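Malonyl-CoA-[acyl-carrier-protein] transacylase (Coxiella burnetii, PDB 3TQE) probably catalyses transfer of the malonyl group from malonyl-CoA to holo-acyl carrier protein, releasing CoA, in fatty acid synthesis. Local coordinates at residues 10-15 with 100-105; 22-27 with 51-56; 28-33 with 302-307; 94-99 with 119-124. All blocks are in the same frame, centred on the assembly; numbering follows the deposited sequence. Where two conformers were deposited one is given.

Interaction 1. Residues 10-15 with 100-105; sequences FVFPGQ and YAALVC. With GLY (glycine), chain B.
The ring of Phe12 lies against the side of the helix formed by 100-105, where Ala101, Ala102 and Cys105 offer small side chains. Ala102 CA stands over one ring face, 4.0 Å from the centroid of the Phe12 ring and 23° off the ring normal, a CH-pi contact with the helix backbone itself; the carbonyl of Ala101 lies over that face too. The two methyls divide the near part of the ring between them, Ala101 CB at 3.7 Å from Phe12 CD1 and Ala102 CB at 3.7 Å from Phe12 CD2. Farther out, Cys105 SG comes obliquely to Phe12 CE1 at 3.8 Å, a sulfur-aromatic contact. With CG of Phe12 anti to its carbonyl carbon (chi1 -65°), the ring reaches from the strand to the helix. This is the strand-to-helix packing of the acyltransferase core: strand 10-12 belongs to the parallel sheet, hydrogen-bonded to the strand of Ala93 and to that of Met277, and the helix follows the turn bearing Ser96, the predicted nucleophile. Strand and helix axes come within 8.3 Å at 134°; the side chains that meet are small or apolar, and all four touching residues are buried. Asp74 of helix 63-83 touches both Phe12 and Ala101, while Cys279 also packs on the ring. Beyond the strand the contact opens out. Gln15, partly exposed and modelled in two conformers, leaves the helix behind and lines the pocket of the bound glycine; Val200 touches its side chain, and Ser204 holds the ligand by a hydrogen bond.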
loop_
_atom_site.group_PDB
_atom_site.type_symbol
_atom_site.label_atom_id
_atom_site.label_comp_id
_atom_site.label_asym_id
_atom_site.label_seq_id
_atom_site.Cartn_x
_atom_site.Cartn_y
_atom_site.Cartn_z
ATOM N N PHE A 10 -0.916 -0.615 12.736
ATOM C CA PHE A 10 -0.141 0.133 11.779
ATOM C C PHE A 10 -0.639 -0.160 10.388
ATOM O O PHE A 10 -0.854 -1.308 10.014
ATOM C CB PHE A 10 1.336 -0.269 11.836
ATOM C CG PHE A 10 2.157 0.560 12.739
ATOM C CD1 PHE A 10 1.646 1.118 13.887
ATOM C CD2 PHE A 10 3.437 0.810 12.410
ATOM C CE1 PHE A 10 2.431 1.905 14.681
ATOM C CE2 PHE A 10 4.228 1.599 13.237
ATOM C CZ PHE A 10 3.715 2.121 14.363
ATOM N N VAL A 11 -0.830 0.896 9.624
ATOM C CA VAL A 11 -1.194 0.798 8.238
ATOM C C VAL A 11 -0.140 1.442 7.376
ATOM O O VAL A 11 0.331 2.537 7.656
ATOM C CB VAL A 11 -2.613 1.347 7.935
ATOM C CG1 VAL A 11 -3.642 0.476 8.660
ATOM C CG2 VAL A 11 -2.795 2.832 8.298
ATOM N N PHE A 12 0.274 0.725 6.342
ATOM C CA PHE A 12 1.414 1.110 5.543
ATOM C C PHE A 12 0.972 1.528 4.166
ATOM O O PHE A 12 0.370 0.739 3.445
ATOM C CB PHE A 12 2.376 -0.066 5.409
ATOM C CG PHE A 12 2.996 -0.482 6.703
ATOM C CD1 PHE A 12 4.215 0.013 7.097
ATOM C CD2 PHE A 12 2.338 -1.339 7.546
ATOM C CE1 PHE A 12 4.805 -0.386 8.275
ATOM C CE2 PHE A 12 2.918 -1.727 8.719
ATOM C CZ PHE A 12 4.162 -1.271 9.067
ATOM N N PRO A 13 1.273 2.757 3.789
ATOM C CA PRO A 13 0.866 3.204 2.498
ATOM C C PRO A 13 1.686 2.675 1.346
ATOM O O PRO A 13 2.817 2.249 1.502
ATOM C CB PRO A 13 1.023 4.700 2.583
ATOM C CG PRO A 13 1.905 4.948 3.577
ATOM C CD PRO A 13 1.838 3.844 4.576
ATOM N N GLY A 14 1.063 2.720 0.191
ATOM C CA GLY A 14 1.664 2.316 -1.064
ATOM C C GLY A 14 1.631 3.428 -2.085
ATOM O O GLY A 14 1.632 4.604 -1.747
ATOM N N GLN A 15 1.584 3.036 -3.356
ATOM C CA GLN A 15 1.507 3.962 -4.494
ATOM C C GLN A 15 0.565 5.128 -4.256
ATOM O O GLN A 15 -0.548 4.951 -3.757
ATOM C CB GLN A 15 1.037 3.198 -5.736
ATOM C CG GLN A 15 0.975 4.039 -6.994
ATOM C CD GLN A 15 1.495 3.297 -8.191
ATOM O OE1 GLN A 15 1.746 2.092 -8.116
ATOM N NE2 GLN A 15 1.689 4.010 -9.305
ATOM N N TYR A 100 4.229 -5.223 1.675
ATOM C CA TYR A 100 5.615 -5.628 1.816
ATOM C C TYR A 100 6.245 -4.932 2.977
ATOM O O TYR A 100 7.082 -5.518 3.660
ATOM C CB TYR A 100 6.416 -5.343 0.556
ATOM C CG TYR A 100 5.996 -6.247 -0.580
ATOM C CD1 TYR A 100 6.704 -7.393 -0.846
ATOM C CD2 TYR A 100 4.865 -5.978 -1.353
ATOM C CE1 TYR A 100 6.323 -8.248 -1.856
ATOM C CE2 TYR A 100 4.445 -6.862 -2.359
ATOM C CZ TYR A 100 5.213 -7.970 -2.623
ATOM O OH TYR A 100 4.819 -8.836 -3.604
ATOM N N ALA A 101 5.919 -3.656 3.164
ATOM C CA ALA A 101 6.439 -2.964 4.311
ATOM C C ALA A 101 5.955 -3.607 5.586
ATOM O O ALA A 101 6.729 -3.786 6.513
ATOM C CB ALA A 101 6.048 -1.486 4.278
ATOM N N ALA A 102 4.687 -3.979 5.632
ATOM C CA ALA A 102 4.126 -4.633 6.824
ATOM C C ALA A 102 4.891 -5.923 7.094
ATOM O O ALA A 102 5.256 -6.229 8.220
ATOM C CB ALA A 102 2.666 -4.894 6.629
ATOM N N LEU A 103 5.174 -6.687 6.049
ATOM C CA LEU A 103 5.884 -7.922 6.230
ATOM C C LEU A 103 7.324 -7.759 6.661
ATOM O O LEU A 103 7.833 -8.551 7.441
ATOM C CB LEU A 103 5.817 -8.774 4.973
ATOM C CG LEU A 103 4.453 -9.379 4.688
ATOM C CD1 LEU A 103 4.426 -9.895 3.268
ATOM C CD2 LEU A 103 4.106 -10.476 5.719
ATOM N N VAL A 104 7.974 -6.711 6.197
ATOM C CA VAL A 104 9.297 -6.393 6.695
ATOM C C VAL A 104 9.247 -6.016 8.168
ATOM O O VAL A 104 10.012 -6.519 9.004
ATOM C CB VAL A 104 9.976 -5.272 5.872
ATOM C CG1 VAL A 104 11.242 -4.793 6.596
ATOM C CG2 VAL A 104 10.300 -5.762 4.495
ATOM N N CYS A 105 8.306 -5.165 8.527
ATOM C CA CYS A 105 8.230 -4.683 9.894
ATOM C C CYS A 105 7.736 -5.743 10.871
ATOM O O CYS A 105 8.114 -5.730 12.031
ATOM C CB CYS A 105 7.380 -3.441 9.929
ATOM S SG CYS A 105 8.133 -2.085 9.001
HETATM N N GLY B . -1.964 -0.040 -6.784
HETATM C CA GLY B . -0.506 0.178 -6.512
HETATM C C GLY B . 0.305 -1.104 -6.579
HETATM O O GLY B . 1.411 -1.245 -6.019
HETATM O OXT GLY B . -0.147 -2.055 -7.193
#

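Interaction 2. Residues 22-27 with 51-56; sequences MLAELG and LVQHGP
The N-terminal end of helix 24-29 meets the C-terminal end of helix 48-54 here, through one side-chain-to-backbone hydrogen bond and one apolar pair. Gln53 NE2 donates to Met22 O at 2.9 Å with an N-H...O angle of 159°; the acceptor lies in the amide plane of Gln53, whereas the donor is tilted 22° from the carbonyl plane. A bend at chi2 (-49°) folds the Gln53 side chain back so that its amide spans the gap, and its OE1 then rests 3.5 Å from Ala24 CB. The bonded carbonyl immediately precedes Leu23, the N-cap residue of helix 24-29, so the glutamine of one helix end grips the lead-in to another. Deeper in, the selenomethionine Met22 and Val52 cross at about a right angle. Val52 CG1 lies against the two carbons on SE of Met22, 3.4 Å from its CG and 3.4 Å from its CE, closer than ordinary van der Waals contact. Ala73 of helix 63-83 and Pro281 also pack on the Met22 side chain, and Leu60 touches Val52. On the Gln53 side the contact is only partly buried.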
loop_
_atom_site.group_PDB
_atom_site.type_symbol
_atom_site.label_atom_id
_atom_site.label_comp_id
_atom_site.label_asym_id
_atom_site.label_seq_id
_atom_site.Cartn_x
_atom_site.Cartn_y
_atom_site.Cartn_z
HETATM N N MSE A 22 9.922 13.659 0.493
HETATM C CA MSE A 22 9.333 12.977 1.599
HETATM C C MSE A 22 10.396 12.585 2.635
HETATM O O MSE A 22 11.556 12.266 2.353
HETATM C CB MSE A 22 8.480 11.808 1.141
HETATM C CG MSE A 22 9.232 10.791 0.462
HETATM SE SE MSE A 22 8.068 9.303 -0.031
HETATM C CE MSE A 22 9.734 8.348 -0.396
ATOM N N LEU A 23 9.952 12.615 3.881
ATOM C CA LEU A 23 10.778 12.306 5.027
ATOM C C LEU A 23 11.973 13.231 5.238
ATOM O O LEU A 23 12.840 12.929 6.037
ATOM C CB LEU A 23 11.235 10.829 5.017
ATOM C CG LEU A 23 10.201 9.789 5.413
ATOM C CD1 LEU A 23 9.036 9.725 4.518
ATOM C CD2 LEU A 23 10.859 8.441 5.523
ATOM N N ALA A 24 12.019 14.383 4.561
ATOM C CA ALA A 24 13.176 15.245 4.727
ATOM C C ALA A 24 13.381 15.673 6.187
ATOM O O ALA A 24 14.485 15.631 6.730
ATOM C CB ALA A 24 13.071 16.464 3.826
ATOM N N GLU A 25 12.294 16.037 6.844
ATOM C CA GLU A 25 12.390 16.459 8.238
ATOM C C GLU A 25 12.820 15.318 9.133
ATOM O O GLU A 25 13.753 15.447 9.916
ATOM C CB GLU A 25 11.080 17.037 8.702
ATOM C CG GLU A 25 11.132 17.505 10.120
ATOM C CD GLU A 25 9.901 18.277 10.542
ATOM O OE1 GLU A 25 8.968 18.473 9.721
ATOM O OE2 GLU A 25 9.896 18.735 11.710
ATOM N N LEU A 26 12.150 14.175 9.005
ATOM C CA LEU A 26 12.512 13.046 9.818
ATOM C C LEU A 26 13.944 12.631 9.551
ATOM O O LEU A 26 14.654 12.197 10.440
ATOM C CB LEU A 26 11.554 11.899 9.550
ATOM C CG LEU A 26 11.562 10.810 10.565
ATOM C CD1 LEU A 26 11.054 11.283 11.942
ATOM C CD2 LEU A 26 10.668 9.682 10.038
ATOM N N GLY A 27 14.370 12.760 8.303
ATOM C CA GLY A 27 15.747 12.447 7.937
ATOM C C GLY A 27 16.799 13.334 8.579
ATOM O O GLY A 27 17.919 12.896 8.828
ATOM N N LEU A 51 17.402 10.301 -4.902
ATOM C CA LEU A 51 16.322 10.258 -5.851
ATOM C C LEU A 51 15.055 10.800 -5.222
ATOM O O LEU A 51 14.358 11.584 -5.825
ATOM C CB LEU A 51 16.118 8.827 -6.353
ATOM C CG LEU A 51 15.110 8.583 -7.466
ATOM C CD1 LEU A 51 15.464 7.267 -8.164
ATOM C CD2 LEU A 51 13.703 8.515 -6.986
ATOM N N VAL A 52 14.751 10.386 -3.999
ATOM C CA VAL A 52 13.531 10.813 -3.360
ATOM C C VAL A 52 13.571 12.280 -3.005
ATOM O O VAL A 52 12.553 12.939 -3.050
ATOM C CB VAL A 52 13.290 9.962 -2.107
ATOM C CG1 VAL A 52 12.204 10.528 -1.261
ATOM C CG2 VAL A 52 12.988 8.515 -2.538
ATOM N N GLN A 53 14.741 12.798 -2.662
ATOM C CA GLN A 53 14.831 14.213 -2.270
ATOM C C GLN A 53 14.810 15.136 -3.448
ATOM O O GLN A 53 14.220 16.207 -3.366
ATOM C CB GLN A 53 16.054 14.457 -1.401
ATOM C CG GLN A 53 15.986 13.694 -0.073
ATOM C CD GLN A 53 14.662 13.877 0.629
ATOM O OE1 GLN A 53 14.224 14.998 0.857
ATOM N NE2 GLN A 53 14.009 12.773 0.962
ATOM N N HIS A 54 15.466 14.738 -4.531
ATOM C CA HIS A 54 15.703 15.658 -5.642
ATOM C C HIS A 54 15.064 15.254 -6.965
ATOM O O HIS A 54 14.959 16.070 -7.899
ATOM C CB HIS A 54 17.193 15.863 -5.768
ATOM C CG HIS A 54 17.810 16.377 -4.517
ATOM N ND1 HIS A 54 17.459 17.591 -3.968
ATOM C CD2 HIS A 54 18.712 15.823 -3.674
ATOM C CE1 HIS A 54 18.137 17.772 -2.847
ATOM N NE2 HIS A 54 18.909 16.716 -2.651
ATOM N N GLY A 55 14.618 14.016 -7.060
ATOM C CA GLY A 55 13.838 13.595 -8.207
ATOM C C GLY A 55 14.699 13.333 -9.423
ATOM O O GLY A 55 15.829 12.855 -9.296
ATOM N N PRO A 56 14.187 13.676 -10.604
ATOM C CA PRO A 56 12.993 14.448 -10.844
ATOM C C PRO A 56 11.696 13.731 -10.506
ATOM O O PRO A 56 11.668 12.527 -10.290
ATOM C CB PRO A 56 13.054 14.741 -12.334
ATOM C CG PRO A 56 13.892 13.722 -12.880
ATOM C CD PRO A 56 14.879 13.328 -11.854
#

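Interaction 3. Residues 28-33 with 302-307; sequences LQQPIV and TTTELI
Gln30 and Thr304 cross at about a right angle, and the end of the glutamine meets the threonine hydroxyl. Gln30 NE2 donates to Thr304 OG1 at 2.9 Å in a nearly straight bond, N-H...O 170°, with the hydroxyl 6° from the amide plane. A bend at chi2 (-60°) brings that amide round to the threonine, whose OG1 points across the gap while CG2 stays beside the glutamine, 3.7 Å from Gln30 NE2. The extended Gln29 side chain approaches the same threonine at a slant, its CB 3.5 Å from Thr304 OG1, so neighbouring glutamines flank one hydroxyl. Across the helix start, Thr303 is the N-cap: its OG1 accepts from Leu306 N at 3.1 Å, fixing the first turn from which Thr304 projects. The contact is thus a small polar junction at the surface, joining the break between two helices to the beginning of a third. Gln30 is the first residue to depart from the helical course of 24-29, ahead of helix 31-44, and Thr304 opens helix 304-313 near the C-terminus. Beneath them, Leu26 packs on Thr304, Leu84 touches both Gln30 and Thr304, and Cys80 of helix 63-83 lies against Gln30 and Ile307.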
loop_
_atom_site.group_PDB
_atom_site.type_symbol
_atom_site.label_atom_id
_atom_site.label_comp_id
_atom_site.label_asym_id
_atom_site.label_seq_id
_atom_site.Cartn_x
_atom_site.Cartn_y
_atom_site.Cartn_z
ATOM N N LEU A 28 16.435 14.576 8.854
ATOM C CA LEU A 28 17.312 15.448 9.618
ATOM C C LEU A 28 17.344 15.067 11.084
ATOM O O LEU A 28 18.368 15.130 11.745
ATOM C CB LEU A 28 16.845 16.884 9.481
ATOM C CG LEU A 28 16.982 17.530 8.132
ATOM C CD1 LEU A 28 16.226 18.860 8.117
ATOM C CD2 LEU A 28 18.458 17.719 7.817
ATOM N N GLN A 29 16.197 14.678 11.601
ATOM C CA GLN A 29 16.037 14.410 13.012
ATOM C C GLN A 29 16.566 13.091 13.474
ATOM O O GLN A 29 17.019 12.961 14.604
ATOM C CB GLN A 29 14.552 14.465 13.353
ATOM C CG GLN A 29 13.915 15.801 13.169
ATOM C CD GLN A 29 12.441 15.819 13.502
ATOM O OE1 GLN A 29 11.908 16.854 13.981
ATOM N NE2 GLN A 29 11.764 14.718 13.235
ATOM N N GLN A 30 16.421 12.079 12.622
ATOM C CA GLN A 30 16.682 10.704 13.019
ATOM C C GLN A 30 17.646 10.019 12.063
ATOM O O GLN A 30 17.276 9.691 10.940
ATOM C CB GLN A 30 15.364 9.951 13.018
ATOM C CG GLN A 30 14.351 10.456 13.983
ATOM C CD GLN A 30 14.824 10.408 15.425
ATOM O OE1 GLN A 30 15.664 9.580 15.797
ATOM N NE2 GLN A 30 14.253 11.284 16.268
ATOM N N PRO A 31 18.875 9.752 12.520
ATOM C CA PRO A 31 19.885 9.073 11.750
ATOM C C PRO A 31 19.431 7.741 11.172
ATOM O O PRO A 31 19.900 7.351 10.123
ATOM C CB PRO A 31 21.004 8.867 12.760
ATOM C CG PRO A 31 20.867 10.031 13.666
ATOM C CD PRO A 31 19.430 10.287 13.776
ATOM N N ILE A 32 18.476 7.084 11.812
ATOM C CA ILE A 32 18.039 5.793 11.295
ATOM C C ILE A 32 17.391 5.931 9.901
ATOM O O ILE A 32 17.390 4.979 9.131
ATOM C CB ILE A 32 17.127 5.028 12.296
ATOM C CG1 ILE A 32 17.050 3.533 11.947
ATOM C CG2 ILE A 32 15.722 5.619 12.332
ATOM C CD1 ILE A 32 18.384 2.807 11.834
ATOM N N VAL A 33 16.843 7.084 9.572
ATOM C CA VAL A 33 16.240 7.284 8.255
ATOM C C VAL A 33 17.292 7.172 7.188
ATOM O O VAL A 33 17.150 6.398 6.261
ATOM C CB VAL A 33 15.501 8.612 8.147
ATOM C CG1 VAL A 33 15.016 8.851 6.745
ATOM C CG2 VAL A 33 14.346 8.633 9.142
ATOM N N THR A 302 5.197 11.280 10.660
ATOM C CA THR A 302 6.189 11.783 9.727
ATOM C C THR A 302 7.207 12.754 10.329
ATOM O O THR A 302 8.073 13.261 9.618
ATOM C CB THR A 302 5.499 12.415 8.547
ATOM O OG1 THR A 302 4.488 13.302 9.025
ATOM C CG2 THR A 302 4.880 11.342 7.648
ATOM N N THR A 303 7.130 12.979 11.634
ATOM C CA THR A 303 8.158 13.721 12.351
ATOM C C THR A 303 8.326 13.145 13.729
ATOM O O THR A 303 7.476 12.401 14.210
ATOM C CB THR A 303 7.800 15.208 12.527
ATOM O OG1 THR A 303 6.720 15.322 13.473
ATOM C CG2 THR A 303 7.416 15.880 11.217
ATOM N N THR A 304 9.425 13.493 14.370
ATOM C CA THR A 304 9.713 13.004 15.697
ATOM C C THR A 304 8.597 13.426 16.629
ATOM O O THR A 304 8.140 12.625 17.437
ATOM C CB THR A 304 11.077 13.500 16.195
ATOM O OG1 THR A 304 12.074 12.950 15.346
ATOM C CG2 THR A 304 11.336 13.079 17.610
ATOM N N GLU A 305 8.156 14.675 16.536
ATOM C CA GLU A 305 7.095 15.154 17.437
ATOM C C GLU A 305 5.809 14.359 17.230
ATOM O O GLU A 305 5.153 13.978 18.190
ATOM C CB GLU A 305 6.821 16.651 17.233
ATOM C CG GLU A 305 5.827 17.285 18.237
ATOM C CD GLU A 305 5.961 18.839 18.439
ATOM O OE1 GLU A 305 5.927 19.643 17.443
ATOM O OE2 GLU A 305 6.065 19.271 19.629
ATOM N N LEU A 306 5.462 14.076 15.982
ATOM C CA LEU A 306 4.256 13.320 15.704
ATOM C C LEU A 306 4.369 11.905 16.234
ATOM O O LEU A 306 3.411 11.375 16.784
ATOM C CB LEU A 306 3.968 13.321 14.218
ATOM C CG LEU A 306 3.504 14.659 13.668
ATOM C CD1 LEU A 306 3.481 14.592 12.167
ATOM C CD2 LEU A 306 2.171 15.097 14.203
ATOM N N ILE A 307 5.533 11.297 16.087
ATOM C CA ILE A 307 5.750 9.953 16.594
ATOM C C ILE A 307 5.599 9.945 18.107
ATOM O O ILE A 307 4.916 9.095 18.668
ATOM C CB ILE A 307 7.113 9.389 16.169
ATOM C CG1 ILE A 307 7.079 9.117 14.659
ATOM C CG2 ILE A 307 7.461 8.151 16.981
ATOM C CD1 ILE A 307 8.426 8.858 14.057
#

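Interaction 4. Residues 94-99 with 119-124. With GLY (glycine), chain B.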
loop_
_atom_site.group_PDB
_atom_site.type_symbol
_atom_site.label_atom_id
_atom_site.label_comp_id
_atom_site.label_asym_id
_atom_site.label_seq_id
_atom_site.Cartn_x
_atom_site.Cartn_y
_atom_site.Cartn_z
ATOM N N GLY A 94 -1.023 -3.321 4.977
ATOM C CA GLY A 94 -0.478 -2.394 4.044
ATOM C C GLY A 94 -1.262 -2.373 2.793
ATOM O O GLY A 94 -1.751 -3.400 2.376
ATOM N N HIS A 95 -1.311 -1.221 2.142
ATOM C CA HIS A 95 -2.112 -1.116 0.945
ATOM C C HIS A 95 -1.208 -1.402 -0.249
ATOM O O HIS A 95 -0.333 -0.619 -0.572
ATOM C CB HIS A 95 -2.768 0.247 0.920
ATOM C CG HIS A 95 -3.834 0.404 -0.114
ATOM N ND1 HIS A 95 -3.580 0.366 -1.471
ATOM C CD2 HIS A 95 -5.156 0.638 0.021
ATOM C CE1 HIS A 95 -4.716 0.555 -2.127
ATOM N NE2 HIS A 95 -5.689 0.720 -1.243
ATOM N N SER A 96 -1.427 -2.567 -0.872
ATOM C CA SER A 96 -0.653 -3.054 -2.044
ATOM C C SER A 96 0.857 -3.163 -1.776
ATOM O O SER A 96 1.302 -4.060 -1.099
ATOM C CB SER A 96 -1.025 -2.256 -3.297
ATOM O OG SER A 96 -0.453 -2.861 -4.459
ATOM N N LEU A 97 1.654 -2.239 -2.273
ATOM C CA LEU A 97 3.039 -2.217 -1.946
ATOM C C LEU A 97 3.234 -2.183 -0.434
ATOM O O LEU A 97 4.184 -2.770 0.097
ATOM C CB LEU A 97 3.680 -0.998 -2.577
ATOM C CG LEU A 97 5.118 -0.694 -2.273
ATOM C CD1 LEU A 97 6.036 -1.892 -2.618
ATOM C CD2 LEU A 97 5.380 0.579 -3.000
ATOM N N GLY A 98 2.338 -1.518 0.277
ATOM C CA GLY A 98 2.460 -1.415 1.702
ATOM C C GLY A 98 2.471 -2.739 2.409
ATOM O O GLY A 98 2.973 -2.857 3.508
ATOM N N GLU A 99 1.903 -3.758 1.790
ATOM C CA GLU A 99 1.903 -5.058 2.408
ATOM C C GLU A 99 3.325 -5.593 2.584
ATOM O O GLU A 99 3.611 -6.274 3.558
ATOM C CB GLU A 99 1.045 -5.977 1.546
ATOM C CG GLU A 99 0.871 -7.355 2.090
ATOM C CD GLU A 99 -0.435 -7.968 1.567
ATOM O OE1 GLU A 99 -1.503 -7.297 1.685
ATOM O OE2 GLU A 99 -0.376 -9.112 1.057
ATOM N N GLU A 119 11.453 -3.698 -6.184
ATOM C CA GLU A 119 11.940 -3.142 -7.415
ATOM C C GLU A 119 11.533 -4.029 -8.574
ATOM O O GLU A 119 11.048 -3.537 -9.585
ATOM C CB GLU A 119 13.440 -2.978 -7.382
ATOM C CG GLU A 119 13.952 -2.406 -8.688
ATOM C CD GLU A 119 15.427 -2.255 -8.746
ATOM O OE1 GLU A 119 16.132 -3.233 -8.415
ATOM O OE2 GLU A 119 15.873 -1.149 -9.147
ATOM N N LYS A 120 11.697 -5.337 -8.406
ATOM C CA LYS A 120 11.283 -6.264 -9.444
ATOM C C LYS A 120 9.783 -6.225 -9.644
ATOM O O LYS A 120 9.288 -6.231 -10.776
ATOM C CB LYS A 120 11.727 -7.681 -9.132
ATOM C CG LYS A 120 13.203 -7.932 -9.377
ATOM C CD LYS A 120 13.601 -9.236 -8.725
ATOM C CE LYS A 120 15.070 -9.543 -8.924
ATOM N NZ LYS A 120 15.446 -10.788 -8.177
ATOM N N ARG A 121 9.050 -6.156 -8.555
ATOM C CA ARG A 121 7.602 -6.067 -8.649
ATOM C C ARG A 121 7.207 -4.882 -9.515
ATOM O O ARG A 121 6.358 -4.996 -10.395
ATOM C CB ARG A 121 6.982 -5.975 -7.265
ATOM C CG ARG A 121 5.476 -5.882 -7.222
ATOM C CD ARG A 121 5.066 -5.820 -5.789
ATOM N NE ARG A 121 3.619 -5.846 -5.564
ATOM C CZ ARG A 121 2.831 -4.778 -5.506
ATOM N NH1 ARG A 121 3.313 -3.557 -5.701
ATOM N NH2 ARG A 121 1.530 -4.938 -5.266
ATOM N N GLY A 122 7.819 -3.728 -9.257
ATOM C CA GLY A 122 7.531 -2.554 -10.058
ATOM C C GLY A 122 7.914 -2.751 -11.497
ATOM O O GLY A 122 7.153 -2.402 -12.414
ATOM N N GLN A 123 9.104 -3.278 -11.716
ATOM C CA GLN A 123 9.574 -3.512 -13.086
ATOM C C GLN A 123 8.631 -4.435 -13.825
ATOM O O GLN A 123 8.220 -4.135 -14.952
ATOM C CB GLN A 123 10.999 -4.050 -13.080
ATOM C CG GLN A 123 11.985 -2.981 -12.633
ATOM C CD GLN A 123 13.390 -3.462 -12.439
ATOM O OE1 GLN A 123 13.620 -4.639 -12.251
ATOM N NE2 GLN A 123 14.356 -2.515 -12.454
ATOM N N TYR A 124 8.256 -5.534 -13.204
ATOM C CA TYR A 124 7.423 -6.496 -13.902
ATOM C C TYR A 124 6.040 -5.919 -14.173
ATOM O O TYR A 124 5.451 -6.149 -15.217
ATOM C CB TYR A 124 7.287 -7.778 -13.108
ATOM C CG TYR A 124 8.551 -8.499 -12.803
ATOM C CD1 TYR A 124 9.685 -8.332 -13.547
ATOM C CD2 TYR A 124 8.599 -9.385 -11.766
ATOM C CE1 TYR A 124 10.860 -9.026 -13.232
ATOM C CE2 TYR A 124 9.739 -10.086 -11.477
ATOM C CZ TYR A 124 10.864 -9.909 -12.225
ATOM O OH TYR A 124 12.006 -10.604 -11.899
HETATM N N GLY B . -1.964 -0.040 -6.784
HETATM C CA GLY B . -0.506 0.178 -6.512
HETATM C C GLY B . 0.305 -1.104 -6.579
HETATM O O GLY B . 1.411 -1.245 -6.019
HETATM O OXT GLY B . -0.147 -2.055 -7.193
#
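Fully extended from CG to NE, with CG anti to the backbone N (chi1 -180°), Arg121 spans from helix 111-128 to Ser96, whose OG is likewise anti to its own N (chi1 -170°). The guanidinium presents its edge to two oxygens lying near its plane. Arg121 NH1 donates to O of the bound glycine at 3.0 Å, N-H...O 167°, and Arg121 NH2 donates to Ser96 OG at 3.0 Å, although the place of that hydroxyl is less certain in the model. Gln67 and Gln254 accept further hydrogen bonds from NH1 and NH2, holding the flat group in its orientation. Leu97 CA sits obliquely to the guanidinium, 4.0 Å from Arg121 NH1. Ser96 is the predicted nucleophile; its OG is also hydrogen-bonded to NE2 of His205, the other predicted active-site residue. Gly94, Ser96 and Gly98 fit the GxSxG nucleophile elbow, and Ser96 has positive phi, as expected of its strained turn. An arginine facing a carboxylate here is consistent with the way malonyl transferases bind the malonyl carboxylate. The elbow joins strand 91-94 to helix 97-105, with helix 111-128 supplying the arginine, helix 63-83 packing on Leu97 and helix 210-220 covering Arg121.

Interactions 1 and 4 lie near the centre of the chain, interaction 4 at the predicted active site and interaction 1 behind it, their centres about 10 Å apart: both use helix 97-105, both touch the bound glycine, and Phe12 O probably bonds to His95 N, tying the strand to the elbow. Interactions 2 and 3 lie toward the periphery, centres about 13 Å apart, sharing helix 24-29; there Leu26 packs on Thr302, Thr303 and Thr304. From interaction 4, the centres of 2 and 3 are about 20 and 24 Å away. Along the chain, 10-15, 22-27 and 28-33 come first, then 51-56, 94-99, 100-105 and 119-124. Interaction 3 brings an early part of the chain against a part near its C-terminus.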